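PDB 3C2G: beta-catenin homolog sys-1 from Caenorhabditis elegans, which acts as a transcription coregulator in the Wnt signalling asymmetry pathway, binding the TCF factor pop-1 directly through its armadillo domain and activating or repressing target genes. Local coordinates for residues M410-T415 with K421-N426; H163-K168 with S199-L204; Q139-F144 with N187-I192. One frame throughout, in Å; residues are numbered along the deposited sequence.

Contact 1 (M410-T415 with K421-N426); sequences MMWIPT and KTAGPN
The carbonyl oxygen of Ala423 accepts a hydrogen bond from the ammonium group of Lys428, while the methyl of the same alanine packs on the indole of Trp412. The small methyl comes down over one face of the ring: CB of Ala423 sits 3.9 Å from the centroid of the five-membered ring of Trp412, only 16° off its normal, a CH-pi contact. The other face of the indole is covered from within its own segment by CB of Met411, so the ring is sandwiched near its rim by two aliphatic carbons. At the edge, in the ring plane, the carbonyl oxygen of Lys421 lies 3.8 Å from CD1 of Trp412. With CG anti to the carbonyl carbon, chi1 -57° carries the indole across to residues 421-423, with one face to the methyl of Ala423. Ile364 and Val431 add apolar neighbours, and Glu427 also touches the ring, so a large side chain is buried here.

A second, more exposed patch joins Met411, here selenomethionine, to Lys421. The aliphatic part of the lysine does the work: its CB rests 3.5 Å from the carbonyl oxygen of Met411. Farther out, a bend at chi3 of Met411 (58°) brings its CE to 3.9 Å from CD of Lys421, the two chains crossing at a slant, with Gln357 touching both. No hydrogen bond spans the segments, so packing alone carries the contact.

Next, Gly424 occupies the N-cap position of helix 425-432, and its N donates to OE1 of Glu427; Pro425 suits the first turn because it needs no amide partner there. The whole is a loop between successive helices of an armadillo domain, folded back so that the residues leaving helix 388-409 pack against those leading into helix 425-432.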
# COMPACT_ATOMS: atom_id res chain seq x y z
N MSE A 410 -13.87 -17.76 14.98
CA MSE A 410 -14.00 -19.04 14.29
C MSE A 410 -13.62 -20.22 15.19
O MSE A 410 -14.36 -21.20 15.28
CB MSE A 410 -13.13 -19.06 13.04
CG MSE A 410 -13.33 -17.85 12.14
SE MSE A 410 -14.76 -18.05 10.80
CE MSE A 410 -16.25 -18.76 11.87
N MSE A 411 -12.48 -20.09 15.87
CA MSE A 411 -11.98 -21.09 16.82
C MSE A 411 -13.06 -21.73 17.69
O MSE A 411 -13.06 -22.93 17.91
CB MSE A 411 -10.95 -20.45 17.76
CG MSE A 411 -9.64 -20.02 17.11
SE MSE A 411 -8.56 -18.93 18.34
CE MSE A 411 -8.38 -20.20 19.84
N TRP A 412 -13.99 -20.91 18.18
CA TRP A 412 -14.83 -21.30 19.29
C TRP A 412 -16.27 -21.61 18.94
O TRP A 412 -17.07 -21.92 19.82
CB TRP A 412 -14.80 -20.21 20.36
CG TRP A 412 -13.43 -19.94 20.82
CD1 TRP A 412 -12.56 -20.84 21.34
CD2 TRP A 412 -12.76 -18.68 20.81
NE1 TRP A 412 -11.38 -20.22 21.66
CE2 TRP A 412 -11.48 -18.89 21.35
CE3 TRP A 412 -13.12 -17.39 20.41
CZ2 TRP A 412 -10.54 -17.87 21.50
CZ3 TRP A 412 -12.19 -16.37 20.56
CH2 TRP A 412 -10.92 -16.61 21.09
N ILE A 413 -16.60 -21.52 17.66
CA ILE A 413 -17.94 -21.84 17.22
C ILE A 413 -17.98 -23.30 16.77
O ILE A 413 -17.15 -23.71 15.94
CB ILE A 413 -18.44 -20.86 16.13
CG1 ILE A 413 -18.39 -19.43 16.68
CG2 ILE A 413 -19.86 -21.20 15.70
CD1 ILE A 413 -18.42 -18.35 15.65
N PRO A 414 -18.91 -24.09 17.35
CA PRO A 414 -19.05 -25.53 17.08
C PRO A 414 -19.11 -25.86 15.60
O PRO A 414 -20.07 -25.50 14.92
CB PRO A 414 -20.40 -25.87 17.75
CG PRO A 414 -21.04 -24.55 18.08
CD PRO A 414 -19.90 -23.63 18.33
N THR A 415 -18.07 -26.53 15.11
CA THR A 415 -18.02 -27.02 13.74
C THR A 415 -18.21 -28.54 13.75
O THR A 415 -17.43 -29.25 14.40
CB THR A 415 -16.70 -26.65 13.04
N LYS A 421 -13.03 -26.10 19.82
CA LYS A 421 -12.06 -25.64 20.79
C LYS A 421 -12.78 -24.98 21.96
O LYS A 421 -13.85 -24.38 21.80
CB LYS A 421 -11.08 -24.67 20.15
CG LYS A 421 -9.75 -24.57 20.87
CD LYS A 421 -8.66 -24.06 19.94
CE LYS A 421 -8.45 -25.02 18.76
NZ LYS A 421 -7.53 -24.46 17.74
N THR A 422 -12.19 -25.12 23.15
CA THR A 422 -12.72 -24.50 24.36
C THR A 422 -11.92 -23.24 24.67
O THR A 422 -10.68 -23.27 24.67
CB THR A 422 -12.64 -25.44 25.58
OG1 THR A 422 -12.54 -26.80 25.15
CG2 THR A 422 -13.86 -25.26 26.49
N ALA A 423 -12.63 -22.15 24.93
CA ALA A 423 -11.99 -20.90 25.28
C ALA A 423 -11.59 -20.94 26.74
O ALA A 423 -12.34 -21.44 27.59
CB ALA A 423 -12.93 -19.73 25.02
N GLY A 424 -10.40 -20.42 27.02
CA GLY A 424 -9.97 -20.18 28.39
C GLY A 424 -10.56 -18.89 28.94
O GLY A 424 -11.12 -18.09 28.18
N PRO A 425 -10.45 -18.69 30.26
CA PRO A 425 -10.96 -17.47 30.91
C PRO A 425 -10.35 -16.18 30.36
O PRO A 425 -11.03 -15.15 30.33
CB PRO A 425 -10.59 -17.67 32.39
CG PRO A 425 -9.52 -18.71 32.39
CD PRO A 425 -9.85 -19.61 31.24
N ASN A 426 -9.09 -16.25 29.93
CA ASN A 426 -8.41 -15.12 29.28
C ASN A 426 -9.13 -14.67 27.99
O ASN A 426 -9.56 -13.52 27.88
CB ASN A 426 -6.95 -15.47 28.98
CG ASN A 426 -6.11 -14.24 28.64
OD1 ASN A 426 -6.54 -13.10 28.85
ND2 ASN A 426 -4.90 -14.48 28.14

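Contact 2 (H163-K168 with S199-L204); sequences HLKFEK and SKDTRL
Lys165 and Asp201 carry the polar half of this contact, a salt bridge at the protein surface. NZ of Lys165 donates to OD1 of Asp201 over 3.0 Å, and the two side chains reach for each other from opposite directions. Lysine suits the place because the gap is wide: the nearest pair of CA atoms, those of Lys165 and Leu204, are 9.2 Å apart, and a chain extended beyond CG is needed to bridge to the acid. The ammonium uses the anti lone pair of OD1, the one turned away from OD2. That leaves OD2 to a different task, a weak capping bond from the backbone N of Leu204 at 3.4 Å. Positioned at the N-terminus of helix 202-210 and beside an ammonium, the carboxylate would probably be favoured in its charged form.

The apolar half lies along the lysine stem. CD2 of Leu204 comes within 4.0 Å of CG of Lys165 and lies near its CD as well, the two chains crossing obliquely. Leu204 turns its CG anti to the backbone N (chi1 -156°), which directs the branch toward the methylenes, and Ile197 of helix 189-198 touches both residues. With an alanine in place of this lysine, OD1 of Asp201 would probably lose its charged mate and CD2 of Leu204 the methylenes it packs on.

Backbone shape places both partners. Lys165 is the centre of an inverse gamma turn, closed by a weak bond from Phe166 N to Leu164 O, between helices 154-164 and 167-174. Asp201 is the N-cap of helix 202-210, so the salt bridge joins a tight interhelix turn to a helix cap in the helical armadillo domain.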
# COMPACT_ATOMS: atom_id res chain seq x y z
N HIS A 163 16.58 4.41 -22.49
CA HIS A 163 18.02 4.65 -22.61
C HIS A 163 18.83 4.22 -21.38
O HIS A 163 19.99 3.84 -21.49
CB HIS A 163 18.31 6.13 -22.90
CG HIS A 163 17.69 6.64 -24.17
ND1 HIS A 163 17.31 7.96 -24.33
CD2 HIS A 163 17.38 6.02 -25.33
CE1 HIS A 163 16.80 8.12 -25.53
NE2 HIS A 163 16.82 6.96 -26.16
N LEU A 164 18.20 4.29 -20.21
CA LEU A 164 18.86 3.97 -18.95
C LEU A 164 18.97 2.48 -18.64
O LEU A 164 19.77 2.08 -17.79
CB LEU A 164 18.14 4.68 -17.80
CG LEU A 164 18.19 6.20 -17.84
CD1 LEU A 164 17.48 6.77 -16.64
CD2 LEU A 164 19.64 6.70 -17.91
N LYS A 165 18.16 1.66 -19.30
CA LYS A 165 18.13 0.24 -19.00
C LYS A 165 19.21 -0.54 -19.74
O LYS A 165 18.96 -1.12 -20.79
CB LYS A 165 16.74 -0.34 -19.25
CG LYS A 165 15.74 0.07 -18.19
CD LYS A 165 14.33 0.00 -18.69
CE LYS A 165 13.48 1.01 -17.95
NZ LYS A 165 12.06 0.88 -18.32
N PHE A 166 20.42 -0.51 -19.18
CA PHE A 166 21.53 -1.31 -19.67
C PHE A 166 22.36 -1.82 -18.50
O PHE A 166 22.48 -1.14 -17.48
CB PHE A 166 22.39 -0.55 -20.70
CG PHE A 166 22.95 0.77 -20.20
CD1 PHE A 166 24.31 0.91 -19.99
CD2 PHE A 166 22.12 1.87 -19.99
CE1 PHE A 166 24.84 2.13 -19.54
CE2 PHE A 166 22.65 3.10 -19.53
CZ PHE A 166 24.00 3.22 -19.31
N GLU A 167 22.91 -3.03 -18.64
CA GLU A 167 23.57 -3.72 -17.53
C GLU A 167 24.55 -2.84 -16.74
O GLU A 167 24.50 -2.82 -15.50
CB GLU A 167 24.26 -5.00 -18.03
N LYS A 168 25.43 -2.11 -17.44
CA LYS A 168 26.48 -1.30 -16.80
C LYS A 168 25.92 -0.32 -15.78
O LYS A 168 26.47 -0.17 -14.69
CB LYS A 168 27.31 -0.55 -17.85
CG LYS A 168 28.56 0.13 -17.31
CD LYS A 168 29.32 0.85 -18.44
CE LYS A 168 30.76 1.23 -18.04
NZ LYS A 168 31.70 1.22 -19.23
N SER A 199 9.62 1.77 -12.66
CA SER A 199 8.23 2.15 -12.80
C SER A 199 7.56 1.50 -14.01
O SER A 199 7.99 1.72 -15.15
CB SER A 199 8.09 3.67 -12.86
OG SER A 199 6.73 4.03 -12.91
N LYS A 200 6.53 0.69 -13.74
CA LYS A 200 5.72 0.00 -14.76
C LYS A 200 6.48 -1.06 -15.57
O LYS A 200 6.02 -1.49 -16.65
CB LYS A 200 5.00 1.01 -15.68
CG LYS A 200 4.09 1.99 -14.95
CD LYS A 200 3.23 2.80 -15.93
CE LYS A 200 2.33 3.80 -15.21
NZ LYS A 200 1.72 4.80 -16.15
N ASP A 201 7.62 -1.50 -15.05
CA ASP A 201 8.41 -2.55 -15.68
C ASP A 201 8.41 -3.78 -14.77
O ASP A 201 9.39 -4.06 -14.09
CB ASP A 201 9.83 -2.05 -15.95
CG ASP A 201 10.46 -2.69 -17.18
OD1 ASP A 201 11.00 -1.93 -18.02
OD2 ASP A 201 10.43 -3.93 -17.32
N THR A 202 7.29 -4.50 -14.77
CA THR A 202 7.13 -5.71 -13.96
C THR A 202 8.34 -6.65 -14.01
O THR A 202 8.76 -7.17 -12.97
CB THR A 202 5.87 -6.51 -14.36
OG1 THR A 202 4.72 -5.67 -14.22
CG2 THR A 202 5.69 -7.73 -13.48
N ARG A 203 8.91 -6.87 -15.19
CA ARG A 203 10.01 -7.82 -15.30
C ARG A 203 11.32 -7.25 -14.79
O ARG A 203 12.21 -8.00 -14.41
CB ARG A 203 10.16 -8.43 -16.70
CG ARG A 203 10.33 -7.46 -17.85
CD ARG A 203 10.08 -8.18 -19.19
NE ARG A 203 9.56 -7.25 -20.19
CZ ARG A 203 10.30 -6.62 -21.10
NH1 ARG A 203 11.61 -6.81 -21.16
NH2 ARG A 203 9.71 -5.79 -21.96
N LEU A 204 11.43 -5.93 -14.77
CA LEU A 204 12.64 -5.32 -14.21
C LEU A 204 12.66 -5.52 -12.70
O LEU A 204 13.72 -5.76 -12.12
CB LEU A 204 12.77 -3.84 -14.59
CG LEU A 204 14.21 -3.30 -14.56
CD1 LEU A 204 15.15 -4.18 -15.38
CD2 LEU A 204 14.27 -1.87 -15.03

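Contact 3 (Q139-F144 with N187-I192); sequences QVFQIF and NPAIFI
Phe141 lays one face of its ring against Asn187. The amide and ring planes are only 16° apart, stacked, and CB of Asn187 stands 4.0 Å from the ring centroid, over its centre, in a CH-pi contact. Beyond it the amide slides across the CB side of the ring, ND2 coming 3.7 Å from CD2 of Phe141. Asn187 reaches this position with CG anti to its own backbone N (chi1 -164°). Its rotation is held by a bond in its own plane: OD1 accepts from the backbone N of Ala189 at 3.0 Å, on a lone pair. This is an Asx turn leading into helix 189-198, and it explains why asparagine suits the site: one flat group both caps the helix start and covers an aromatic face.

Phe141 has CG anti to its carbonyl carbon (chi1 -76°), which sends the ring across to the opposing helix. CD1 meets CB of Ala189 at 3.7 Å. The small alanine lets the backbones close to 5.9 Å between the CA atoms of Phe141 and Ala189. Farther along, CE1 of Phe141 touches CG1 of Ile190 at 3.6 Å, and CD1 of that isoleucine lies near CZ. Ile190 sets CG1 beside its backbone N, directing the longer branch at the far end of the ring.

Ile123 and Gln128, from the loop before helix 134-150, also border Phe141, and Tyr176 touches Ile190. Helix 134-150 packs on the start of helix 189-198, Ile192 touching Asn145 and Ile148 farther along it, with helix 71-90 against Gln139 and helix 251-270 against Phe191.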
# COMPACT_ATOMS: atom_id res chain seq x y z
N GLN A 139 27.68 15.97 -9.39
CA GLN A 139 27.05 16.74 -10.43
C GLN A 139 26.22 15.89 -11.38
O GLN A 139 25.15 16.31 -11.82
CB GLN A 139 28.13 17.49 -11.20
CG GLN A 139 27.63 18.80 -11.72
CD GLN A 139 28.71 19.83 -11.78
OE1 GLN A 139 29.83 19.55 -12.26
NE2 GLN A 139 28.39 21.03 -11.31
N VAL A 140 26.70 14.69 -11.69
CA VAL A 140 25.93 13.77 -12.52
C VAL A 140 24.65 13.28 -11.81
O VAL A 140 23.60 13.13 -12.45
CB VAL A 140 26.81 12.60 -12.98
CG1 VAL A 140 25.97 11.54 -13.69
CG2 VAL A 140 27.93 13.12 -13.91
N PHE A 141 24.73 13.05 -10.50
CA PHE A 141 23.52 12.74 -9.71
C PHE A 141 22.50 13.86 -9.76
O PHE A 141 21.31 13.60 -9.83
CB PHE A 141 23.85 12.37 -8.25
CG PHE A 141 24.40 10.99 -8.08
CD1 PHE A 141 23.66 9.87 -8.45
CD2 PHE A 141 25.66 10.79 -7.54
CE1 PHE A 141 24.16 8.59 -8.29
CE2 PHE A 141 26.18 9.53 -7.39
CZ PHE A 141 25.42 8.42 -7.77
N GLN A 142 22.96 15.11 -9.73
CA GLN A 142 22.04 16.25 -9.89
C GLN A 142 21.39 16.33 -11.29
O GLN A 142 20.26 16.79 -11.42
CB GLN A 142 22.74 17.56 -9.58
CG GLN A 142 22.81 17.91 -8.11
CD GLN A 142 23.81 19.01 -7.85
OE1 GLN A 142 23.48 20.20 -7.89
NE2 GLN A 142 25.07 18.63 -7.62
N ILE A 143 22.12 15.89 -12.31
CA ILE A 143 21.63 15.91 -13.68
C ILE A 143 20.51 14.87 -13.86
O ILE A 143 19.47 15.18 -14.44
CB ILE A 143 22.79 15.66 -14.69
CG1 ILE A 143 23.66 16.93 -14.82
CG2 ILE A 143 22.28 15.20 -16.04
CD1 ILE A 143 25.09 16.65 -15.31
N PHE A 144 20.73 13.66 -13.34
CA PHE A 144 19.69 12.63 -13.31
C PHE A 144 18.47 13.11 -12.54
O PHE A 144 17.35 13.00 -13.02
CB PHE A 144 20.22 11.37 -12.67
CG PHE A 144 20.98 10.50 -13.59
CD1 PHE A 144 20.36 9.89 -14.67
CD2 PHE A 144 22.33 10.24 -13.38
CE1 PHE A 144 21.07 9.06 -15.54
CE2 PHE A 144 23.05 9.40 -14.24
CZ PHE A 144 22.41 8.81 -15.32
N ASN A 187 24.03 8.32 -2.19
CA ASN A 187 23.34 9.50 -2.68
C ASN A 187 21.85 9.20 -2.89
O ASN A 187 21.50 8.21 -3.52
CB ASN A 187 23.98 9.96 -4.00
CG ASN A 187 23.60 11.37 -4.38
OD1 ASN A 187 22.45 11.66 -4.72
ND2 ASN A 187 24.57 12.27 -4.32
N PRO A 188 20.96 10.07 -2.38
CA PRO A 188 19.51 9.87 -2.54
C PRO A 188 19.05 9.68 -3.98
O PRO A 188 18.10 8.94 -4.23
CB PRO A 188 18.91 11.16 -1.96
CG PRO A 188 19.92 11.63 -0.99
CD PRO A 188 21.26 11.28 -1.59
N ALA A 189 19.73 10.33 -4.92
CA ALA A 189 19.42 10.20 -6.34
C ALA A 189 19.47 8.76 -6.83
O ALA A 189 18.78 8.41 -7.78
CB ALA A 189 20.37 11.06 -7.17
N ILE A 190 20.28 7.93 -6.19
CA ILE A 190 20.30 6.50 -6.49
C ILE A 190 18.90 5.89 -6.34
O ILE A 190 18.52 5.02 -7.13
CB ILE A 190 21.32 5.75 -5.61
CG1 ILE A 190 22.73 6.04 -6.14
CG2 ILE A 190 21.08 4.26 -5.64
CD1 ILE A 190 23.78 6.05 -5.07
N PHE A 191 18.12 6.38 -5.38
CA PHE A 191 16.75 5.92 -5.23
C PHE A 191 15.84 6.45 -6.33
O PHE A 191 15.06 5.70 -6.91
CB PHE A 191 16.20 6.27 -3.84
CG PHE A 191 16.87 5.51 -2.73
CD1 PHE A 191 16.51 4.19 -2.47
CD2 PHE A 191 17.89 6.10 -1.98
CE1 PHE A 191 17.14 3.47 -1.45
CE2 PHE A 191 18.53 5.39 -0.97
CZ PHE A 191 18.15 4.07 -0.69
N ILE A 192 15.96 7.75 -6.62
CA ILE A 192 15.18 8.39 -7.69
C ILE A 192 15.30 7.62 -9.01
O ILE A 192 14.30 7.35 -9.65
CB ILE A 192 15.59 9.86 -7.87
CG1 ILE A 192 15.39 10.65 -6.56
CG2 ILE A 192 14.83 10.51 -9.02
CD1 ILE A 192 13.95 10.62 -6.00

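Overall arrangement
From the N terminus, the chain first passes 139-144, half of contact 3, then 163-168, half of contact 2. It returns to complete contact 3 at 187-192 and contact 2 at 199-204, so the two loops cross rather than nest. Together they tie helices 134-150, 154-164 and 167-174 to helices 189-198 and 202-210. Their centres lie about 17 Å apart, and they touch where Leu164 CD2 meets Phe144 CE1 at 3.6 Å. Contact 1 follows in series, closing a short loop between helices 388-409 and 425-432. It lies across the chain's centre from both, with centres about 52 Å from contact 2 and 57 Å from contact 3.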